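PDB 6A02: YfdX protein from Salmonella enterica I, which is of unknown biochemical function but has been implicated in antibiotic stress and virulence of Salmonella Typhi. Local coordinates for residues Q23-I28 / Q137-D142; S67-P72 / G168-S173. One frame throughout, in Å; residues are numbered along the deposited sequence.

Contact 1: Q23-I28 / Q137-D142; sequences QAMRDI and QQTRKD
T139 presents one methyl group, CG2, to two side chains of helix 19-36, and these two encounters make up the whole contact. The sulfur of M25 gives the closer one, SD to T139 CG2 at 3.8 Å, with the two side chains crossing at a slant. I28 reaches the same methyl from the next turn, its terminal CD1 4.1 Å from T139 CG2. The branch at T139 is split by polarity: OG1 lies beside the backbone N (chi1 -54°), which puts CG2 anti to that N and facing helix 19-36. OG1 hydrogen-bonds to the carbonyl oxygen of P135, the last residue of strand 125-135, so only carbon and sulfur meet across the gap. M25 gets there by curling at chi2 and chi3, since its CB does not aim at the other helix. Around this methyl the pairing is loose: even at M25 and T139 the CA atoms are 9.0 Å apart, and the two segments bury just 81 Å² between them. Two polar pairs bond within their own helix. R140 NH1 gives Q137 OE1 a bond of 3.1 Å, fairly straight at 161° and in the guanidinium plane, while R140 NE bonds to L54 O. Exposed Q137 lies on the solvent side, and K141 nearby makes a salt bridge to D90 of the second subunit. On helix 19-36, Q23 NE2 meets D27 OD1 at 3.0 Å, from above the carboxylate plane. The contact is one part of a buried helical core: L54 of helix 40-54 touches both A24 and T139, and I134 of strand 125-135 touches both M25 and T139. Helix 155-167 completes the surroundings, with L162 and Q166 against I28 and L161 and A165 against D142.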
ATOM      1  N   GLN A  23      16.082  -9.431   3.759  1.00 11.00           N
ATOM      2  CA  GLN A  23      17.079  -8.409   4.050  1.00 11.02           C
ATOM      3  C   GLN A  23      17.658  -7.825   2.770  1.00 10.06           C
ATOM      4  O   GLN A  23      17.977  -6.632   2.723  1.00  9.88           O
ATOM      5  CB  GLN A  23      18.180  -9.000   4.931  1.00 10.39           C
ATOM      6  CG  GLN A  23      19.222  -7.978   5.382  1.00 14.36           C
ATOM      7  CD  GLN A  23      18.614  -6.900   6.248  1.00 15.34           C
ATOM      8  OE1 GLN A  23      17.828  -7.193   7.148  1.00 23.23           O
ATOM      9  NE2 GLN A  23      18.939  -5.640   5.956  1.00 14.99           N
ATOM     10  N   ALA A  24      17.781  -8.643   1.725  1.00  9.66           N
ATOM     11  CA  ALA A  24      18.260  -8.138   0.444  1.00  9.63           C
ATOM     12  C   ALA A  24      17.322  -7.070  -0.102  1.00  8.78           C
ATOM     13  O   ALA A  24      17.776  -6.035  -0.608  1.00  9.46           O
ATOM     14  CB  ALA A  24      18.404  -9.290  -0.554  1.00 10.66           C
ATOM     15  N   MET A  25      16.010  -7.290   0.010  1.00  9.91           N
ATOM     16  CA  MET A  25      15.070  -6.287  -0.482  1.00  7.60           C
ATOM     17  C   MET A  25      15.154  -5.011   0.341  1.00  8.28           C
ATOM     18  O   MET A  25      15.041  -3.907  -0.205  1.00  8.65           O
ATOM     19  CB  MET A  25      13.646  -6.847  -0.470  1.00  8.03           C
ATOM     20  CG  MET A  25      13.430  -8.037  -1.402  1.00 10.25           C
ATOM     21  SD  MET A  25      14.094  -7.793  -3.066  1.00 11.62           S
ATOM     22  CE  MET A  25      13.118  -6.395  -3.604  1.00 12.55           C
ATOM     23  N   ARG A  26      15.348  -5.143   1.655  1.00  8.95           N
ATOM     24  CA  ARG A  26      15.560  -3.973   2.499  1.00 10.07           C
ATOM     25  C   ARG A  26      16.813  -3.221   2.057  1.00  9.80           C
ATOM     26  O   ARG A  26      16.800  -1.988   1.913  1.00  9.73           O
ATOM     27  CB  ARG A  26      15.640  -4.448   3.952  1.00 12.23           C
ATOM     28  CG  ARG A  26      16.258  -3.497   4.939  1.00 16.71           C
ATOM     29  CD  ARG A  26      15.514  -2.198   5.056  1.00 17.68           C
ATOM     30  NE  ARG A  26      15.979  -1.469   6.237  1.00 23.11           N
ATOM     31  CZ  ARG A  26      15.683  -0.200   6.494  1.00 22.42           C
ATOM     32  NH1 ARG A  26      14.938   0.485   5.647  1.00 22.65           N
ATOM     33  NH2 ARG A  26      16.147   0.381   7.595  1.00 21.70           N
ATOM     34  N   ASP A  27      17.894  -3.957   1.774  1.00  9.29           N
ATOM     35  CA  ASP A  27      19.133  -3.325   1.325  1.00  9.57           C
ATOM     36  C   ASP A  27      18.953  -2.625  -0.022  1.00  8.89           C
ATOM     37  O   ASP A  27      19.543  -1.561  -0.256  1.00  8.95           O
ATOM     38  CB  ASP A  27      20.248  -4.368   1.223  1.00 10.18           C
ATOM     39  CG  ASP A  27      20.714  -4.879   2.573  1.00 13.01           C
ATOM     40  OD1 ASP A  27      20.317  -4.304   3.614  1.00 13.90           O
ATOM     41  OD2 ASP A  27      21.494  -5.860   2.567  1.00 13.85           O
ATOM     42  N   ILE A  28      18.159  -3.217  -0.920  1.00  9.12           N
ATOM     43  CA  ILE A  28      17.894  -2.626  -2.232  1.00  8.30           C
ATOM     44  C   ILE A  28      17.215  -1.266  -2.088  1.00  8.25           C
ATOM     45  O   ILE A  28      17.578  -0.294  -2.766  1.00  8.38           O
ATOM     46  CB  ILE A  28      17.063  -3.610  -3.083  1.00  8.63           C
ATOM     47  CG1 ILE A  28      17.944  -4.745  -3.597  1.00 10.67           C
ATOM     48  CG2 ILE A  28      16.372  -2.915  -4.245  1.00  9.97           C
ATOM     49  CD1 ILE A  28      17.139  -5.883  -4.177  1.00 11.90           C
ATOM     50  N   GLN A 137      15.519 -14.973  -9.844  1.00 11.88           N
ATOM     51  CA  GLN A 137      16.558 -14.664 -10.818  1.00 12.43           C
ATOM     52  C   GLN A 137      16.387 -13.260 -11.374  1.00 11.54           C
ATOM     53  O   GLN A 137      17.377 -12.557 -11.600  1.00 12.95           O
ATOM     54  CB  GLN A 137      16.599 -15.708 -11.933  1.00 15.23           C
ATOM     55  CG  GLN A 137      17.903 -15.679 -12.726  1.00 20.60           C
ATOM     56  CD  GLN A 137      19.141 -15.830 -11.843  1.00 24.87           C
ATOM     57  OE1 GLN A 137      19.188 -16.683 -10.949  1.00 22.40           O
ATOM     58  NE2 GLN A 137      20.147 -14.989 -12.086  1.00 27.16           N
ATOM     59  N   GLN A 138      15.143 -12.828 -11.581  1.00 11.15           N
ATOM     60  CA  GLN A 138      14.904 -11.466 -12.053  1.00 12.90           C
ATOM     61  C   GLN A 138      15.405 -10.435 -11.044  1.00 13.18           C
ATOM     62  O   GLN A 138      15.981  -9.407 -11.424  1.00 12.81           O
ATOM     63  CB  GLN A 138      13.421 -11.291 -12.378  1.00 11.26           C
ATOM     64  CG  GLN A 138      13.043  -9.933 -12.949  1.00 13.24           C
ATOM     65  CD  GLN A 138      11.607  -9.895 -13.478  1.00 15.67           C
ATOM     66  OE1 GLN A 138      10.756 -10.716 -13.107  1.00 14.16           O
ATOM     67  NE2 GLN A 138      11.330  -8.924 -14.346  1.00 17.81           N
ATOM     68  N   THR A 139      15.219 -10.701  -9.749  1.00 10.42           N
ATOM     69  CA  THR A 139      15.753  -9.792  -8.738  1.00  9.83           C
ATOM     70  C   THR A 139      17.273  -9.825  -8.708  1.00 11.20           C
ATOM     71  O   THR A 139      17.916  -8.773  -8.621  1.00  9.40           O
ATOM     72  CB  THR A 139      15.170 -10.109  -7.358  1.00  9.46           C
ATOM     73  OG1 THR A 139      13.742 -10.096  -7.442  1.00  9.95           O
ATOM     74  CG2 THR A 139      15.597  -9.064  -6.322  1.00 10.06           C
ATOM     75  N   ARG A 140      17.868 -11.022  -8.781  1.00 10.39           N
ATOM     76  CA  ARG A 140      19.324 -11.121  -8.854  1.00 11.56           C
ATOM     77  C   ARG A 140      19.871 -10.283 -10.000  1.00 11.71           C
ATOM     78  O   ARG A 140      20.844  -9.537  -9.833  1.00 11.34           O
ATOM     79  CB  ARG A 140      19.747 -12.579  -9.038  1.00 13.33           C
ATOM     80  CG  ARG A 140      19.687 -13.401  -7.781  1.00 12.36           C
ATOM     81  CD  ARG A 140      19.850 -14.869  -8.124  1.00 14.54           C
ATOM     82  NE  ARG A 140      20.004 -15.696  -6.933  1.00 13.38           N
ATOM     83  CZ  ARG A 140      19.965 -17.022  -6.947  1.00 16.68           C
ATOM     84  NH1 ARG A 140      19.766 -17.661  -8.095  1.00 16.21           N
ATOM     85  NH2 ARG A 140      20.127 -17.708  -5.819  1.00 15.56           N
ATOM     86  N   LYS A 141      19.242 -10.389 -11.174  1.00 11.81           N
ATOM     87  CA  LYS A 141      19.714  -9.646 -12.340  1.00 13.75           C
ATOM     88  C   LYS A 141      19.599  -8.142 -12.128  1.00 13.42           C
ATOM     89  O   LYS A 141      20.503  -7.391 -12.502  1.00 12.80           O
ATOM     90  CB  LYS A 141      18.963 -10.081 -13.599  1.00 14.25           C
ATOM     91  CG  LYS A 141      19.465  -9.409 -14.877  1.00 17.07           C
ATOM     92  CD  LYS A 141      18.784  -9.991 -16.109  1.00 21.41           C
ATOM     93  CE  LYS A 141      19.199  -9.265 -17.380  1.00 30.26           C
ATOM     94  NZ  LYS A 141      18.351  -9.679 -18.537  1.00 31.25           N
ATOM     95  N   ASP A 142      18.494  -7.678 -11.537  1.00 12.38           N
ATOM     96  CA  ASP A 142      18.368  -6.255 -11.222  1.00 10.76           C
ATOM     97  C   ASP A 142      19.529  -5.779 -10.354  1.00 10.75           C
ATOM     98  O   ASP A 142      20.103  -4.710 -10.594  1.00 10.58           O
ATOM     99  CB  ASP A 142      17.052  -5.978 -10.490  1.00 10.00           C
ATOM    100  CG  ASP A 142      15.814  -6.135 -11.359  1.00 14.99           C
ATOM    101  OD1 ASP A 142      15.920  -6.152 -12.606  1.00 16.99           O
ATOM    102  OD2 ASP A 142      14.712  -6.217 -10.757  1.00 12.31           O
TER

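Contact 2: S67-P72 / G168-S173; sequences SDKKAP and GIVVDS
The ammonium group of K69 has several acceptors around it: NZ hydrogen-bonds to the carbonyl oxygen of S173 of the second subunit, makes a long, weak ion pair with D172 of that subunit, and has D172 of its own chain nearby. This last approach, K69 NZ to D172 OD2 at 4.4 Å, involves one of two conformers of D172 and is better read as electrostatic proximity than as a bond. The setting is a three-stranded antiparallel sheet in which strand 170-175 is outermost within the chain, and the loop 67-72 runs past one face of it. Residues alternate along the strand as expected: the CB atoms of V170 and D172 face the loop, and that of V171 faces away. K69 leaves the loop with CG anti to its backbone N (chi1 -168°) and stays extended until chi4 (75°), where the final bond turns NZ aside. Its side chain also touches L133 and Y78, so a single lysine meets all three strands. The hydrogen bond to S173 is reciprocated, K69 of the second subunit reaching S173 O here, and V170 likewise packs on S173 of that subunit. The sheet edge and the loop therefore form a mutual subunit junction. D68 OD1, 5.2 Å from D172 OD2, is a like charge, but it is engaged in a salt bridge with K66. Beyond the contact, exposed K70 bends back along the loop, NZ making a weak 3.2 Å hydrogen bond to A71 O. Nonpolar touching across the segments comes down to one pair: K69 CE lies 4.0 Å from V170 CG2, the methyl set between the backbone N and carbonyl carbon of V170.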
ATOM      1  N   SER A  67       5.949 -23.059  -5.655  1.00 22.14           N
ATOM      2  CA  SER A  67       5.947 -23.764  -6.932  1.00 24.95           C
ATOM      3  C   SER A  67       4.693 -23.485  -7.754  1.00 28.26           C
ATOM      4  O   SER A  67       4.742 -23.552  -8.986  1.00 32.44           O
ATOM      5  CB  SER A  67       6.136 -25.263  -6.703  1.00 29.59           C
ATOM      6  OG  SER A  67       5.232 -25.728  -5.716  0.51 29.42           O
ATOM      7  N   ASP A  68       3.574 -23.150  -7.107  1.00 25.69           N
ATOM      8  CA  ASP A  68       2.308 -22.964  -7.810  1.00 29.86           C
ATOM      9  C   ASP A  68       2.137 -21.557  -8.382  1.00 32.05           C
ATOM     10  O   ASP A  68       0.999 -21.106  -8.571  1.00 33.36           O
ATOM     11  CB  ASP A  68       1.121 -23.354  -6.919  1.00 32.49           C
ATOM     12  CG  ASP A  68       0.915 -22.397  -5.742  1.00 34.63           C
ATOM     13  OD1 ASP A  68       1.868 -21.687  -5.363  1.00 36.57           O
ATOM     14  OD2 ASP A  68      -0.205 -22.368  -5.181  1.00 40.02           O
ATOM     15  N   LYS A  69       3.227 -20.851  -8.688  1.00 26.31           N
ATOM     16  CA  LYS A  69       3.120 -19.488  -9.200  1.00 21.68           C
ATOM     17  C   LYS A  69       4.146 -19.271 -10.303  1.00 21.29           C
ATOM     18  O   LYS A  69       5.350 -19.359 -10.053  1.00 22.62           O
ATOM     19  CB  LYS A  69       3.317 -18.463  -8.087  1.00 20.75           C
ATOM     20  CG  LYS A  69       2.932 -17.083  -8.539  1.00 20.72           C
ATOM     21  CD  LYS A  69       2.964 -16.086  -7.414  1.00 22.10           C
ATOM     22  CE  LYS A  69       2.248 -14.811  -7.835  1.00 19.53           C
ATOM     23  NZ  LYS A  69       0.760 -14.975  -7.840  1.00 25.13           N
ATOM     24  N   LYS A  70       3.678 -18.970 -11.515  1.00 18.58           N
ATOM     25  CA  LYS A  70       4.575 -18.786 -12.650  1.00 16.00           C
ATOM     26  C   LYS A  70       5.236 -17.407 -12.598  1.00 15.77           C
ATOM     27  O   LYS A  70       4.560 -16.378 -12.488  1.00 15.05           O
ATOM     28  CB  LYS A  70       3.804 -18.996 -13.961  1.00 18.57           C
ATOM     29  CG  LYS A  70       4.625 -18.910 -15.259  1.00 26.08           C
ATOM     30  CD  LYS A  70       4.343 -17.582 -15.921  1.00 31.19           C
ATOM     31  CE  LYS A  70       4.846 -17.404 -17.356  1.00 33.26           C
ATOM     32  NZ  LYS A  70       6.216 -17.959 -17.597  1.00 34.16           N
ATOM     33  N   ALA A  71       6.554 -17.396 -12.663  1.00 16.11           N
ATOM     34  CA  ALA A  71       7.281 -16.142 -12.669  1.00 15.39           C
ATOM     35  C   ALA A  71       7.249 -15.526 -14.069  1.00 17.92           C
ATOM     36  O   ALA A  71       7.089 -16.239 -15.063  1.00 19.47           O
ATOM     37  CB  ALA A  71       8.724 -16.380 -12.242  1.00 14.21           C
ATOM     38  N   PRO A  72       7.386 -14.200 -14.170  1.00 15.16           N
ATOM     39  CA  PRO A  72       7.289 -13.555 -15.492  1.00 17.96           C
ATOM     40  C   PRO A  72       8.399 -13.938 -16.451  1.00 20.72           C
ATOM     41  O   PRO A  72       8.183 -13.903 -17.670  1.00 23.85           O
ATOM     42  CB  PRO A  72       7.344 -12.051 -15.176  1.00 22.79           C
ATOM     43  CG  PRO A  72       7.227 -11.915 -13.714  1.00 18.27           C
ATOM     44  CD  PRO A  72       7.535 -13.226 -13.073  1.00 15.68           C
ATOM     45  N   GLY A 168       8.676  -5.533  -8.205  1.00 10.61           N
ATOM     46  CA  GLY A 168       8.445  -6.938  -8.468  1.00 11.19           C
ATOM     47  C   GLY A 168       7.980  -7.737  -7.273  1.00  9.46           C
ATOM     48  O   GLY A 168       7.624  -8.910  -7.430  1.00 11.53           O
ATOM     49  N   ILE A 169       7.977  -7.138  -6.084  1.00 10.15           N
ATOM     50  CA  ILE A 169       7.395  -7.798  -4.919  1.00  9.52           C
ATOM     51  C   ILE A 169       5.899  -7.953  -5.139  1.00 12.40           C
ATOM     52  O   ILE A 169       5.200  -6.980  -5.455  1.00 14.00           O
ATOM     53  CB  ILE A 169       7.648  -6.969  -3.653  1.00 10.81           C
ATOM     54  CG1 ILE A 169       9.146  -6.852  -3.356  1.00 11.88           C
ATOM     55  CG2 ILE A 169       6.898  -7.573  -2.486  1.00 14.03           C
ATOM     56  CD1 ILE A 169       9.459  -5.827  -2.298  1.00 12.98           C
ATOM     57  N   VAL A 170       5.390  -9.168  -4.952  1.00  9.27           N
ATOM     58  CA  VAL A 170       3.956  -9.411  -5.021  1.00  8.98           C
ATOM     59  C   VAL A 170       3.510 -10.022  -3.703  1.00  8.48           C
ATOM     60  O   VAL A 170       4.312 -10.556  -2.937  1.00  9.11           O
ATOM     61  CB  VAL A 170       3.544 -10.314  -6.203  1.00 10.32           C
ATOM     62  CG1 VAL A 170       4.030  -9.721  -7.525  1.00 11.60           C
ATOM     63  CG2 VAL A 170       4.068 -11.725  -6.017  1.00 12.02           C
ATOM     64  N   VAL A 171       2.218  -9.925  -3.428  1.00  8.66           N
ATOM     65  CA  VAL A 171       1.649 -10.475  -2.202  1.00  9.20           C
ATOM     66  C   VAL A 171       0.555 -11.448  -2.601  1.00  7.80           C
ATOM     67  O   VAL A 171      -0.480 -11.041  -3.152  1.00  8.90           O
ATOM     68  CB  VAL A 171       1.107  -9.382  -1.274  1.00  9.79           C
ATOM     69  CG1 VAL A 171       0.468 -10.010  -0.030  1.00  9.93           C
ATOM     70  CG2 VAL A 171       2.222  -8.417  -0.871  1.00 12.04           C
ATOM     71  N   ASP A 172       0.782 -12.728  -2.337  1.00  7.34           N
ATOM     72  CA  ASP A 172      -0.224 -13.767  -2.522  1.00  7.94           C
ATOM     73  C   ASP A 172      -0.991 -13.886  -1.212  1.00  8.11           C
ATOM     74  O   ASP A 172      -0.448 -14.359  -0.202  1.00  8.69           O
ATOM     75  CB  ASP A 172       0.457 -15.096  -2.844  1.00 10.01           C
ATOM     76  CG  ASP A 172      -0.523 -16.180  -3.269  0.51 15.61           C
ATOM     77  OD1 ASP A 172      -1.669 -16.196  -2.776  0.51 17.05           O
ATOM     78  OD2 ASP A 172      -0.143 -17.023  -4.105  0.51 20.63           O
ATOM     79  N   SER A 173      -2.248 -13.467  -1.218  1.00  8.23           N
ATOM     80  CA  SER A 173      -3.110 -13.571  -0.049  1.00  8.98           C
ATOM     81  C   SER A 173      -4.007 -14.782  -0.239  1.00 12.56           C
ATOM     82  O   SER A 173      -4.779 -14.840  -1.204  1.00 16.52           O
ATOM     83  CB  SER A 173      -3.945 -12.299   0.109  1.00 10.06           C
ATOM     84  OG  SER A 173      -3.108 -11.168   0.300  1.00  9.82           O
TER

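The segments alternate along the chain, 23-28, 67-72, 137-142 and 168-173, so the two contacts interleave. Their centres lie 15 Å apart, contact 1 between helices 19-36 and 136-151, contact 2 at an outermost strand of the sheet, 170-175. Strand 125-135, which pairs with strand 170-175, leads directly into helix 136-151, and this connects the two sites. They also touch: M25 CE lies 3.9 Å from I169 CD1, and Q138 OE1 lies 3.8 Å from P72 CG. These two packing contacts tie helix 19-36 to the residue just before strand 170-175, and helix 136-151 to loop 67-72. Residues from both contacts meet the second subunit of the four-chain assembly.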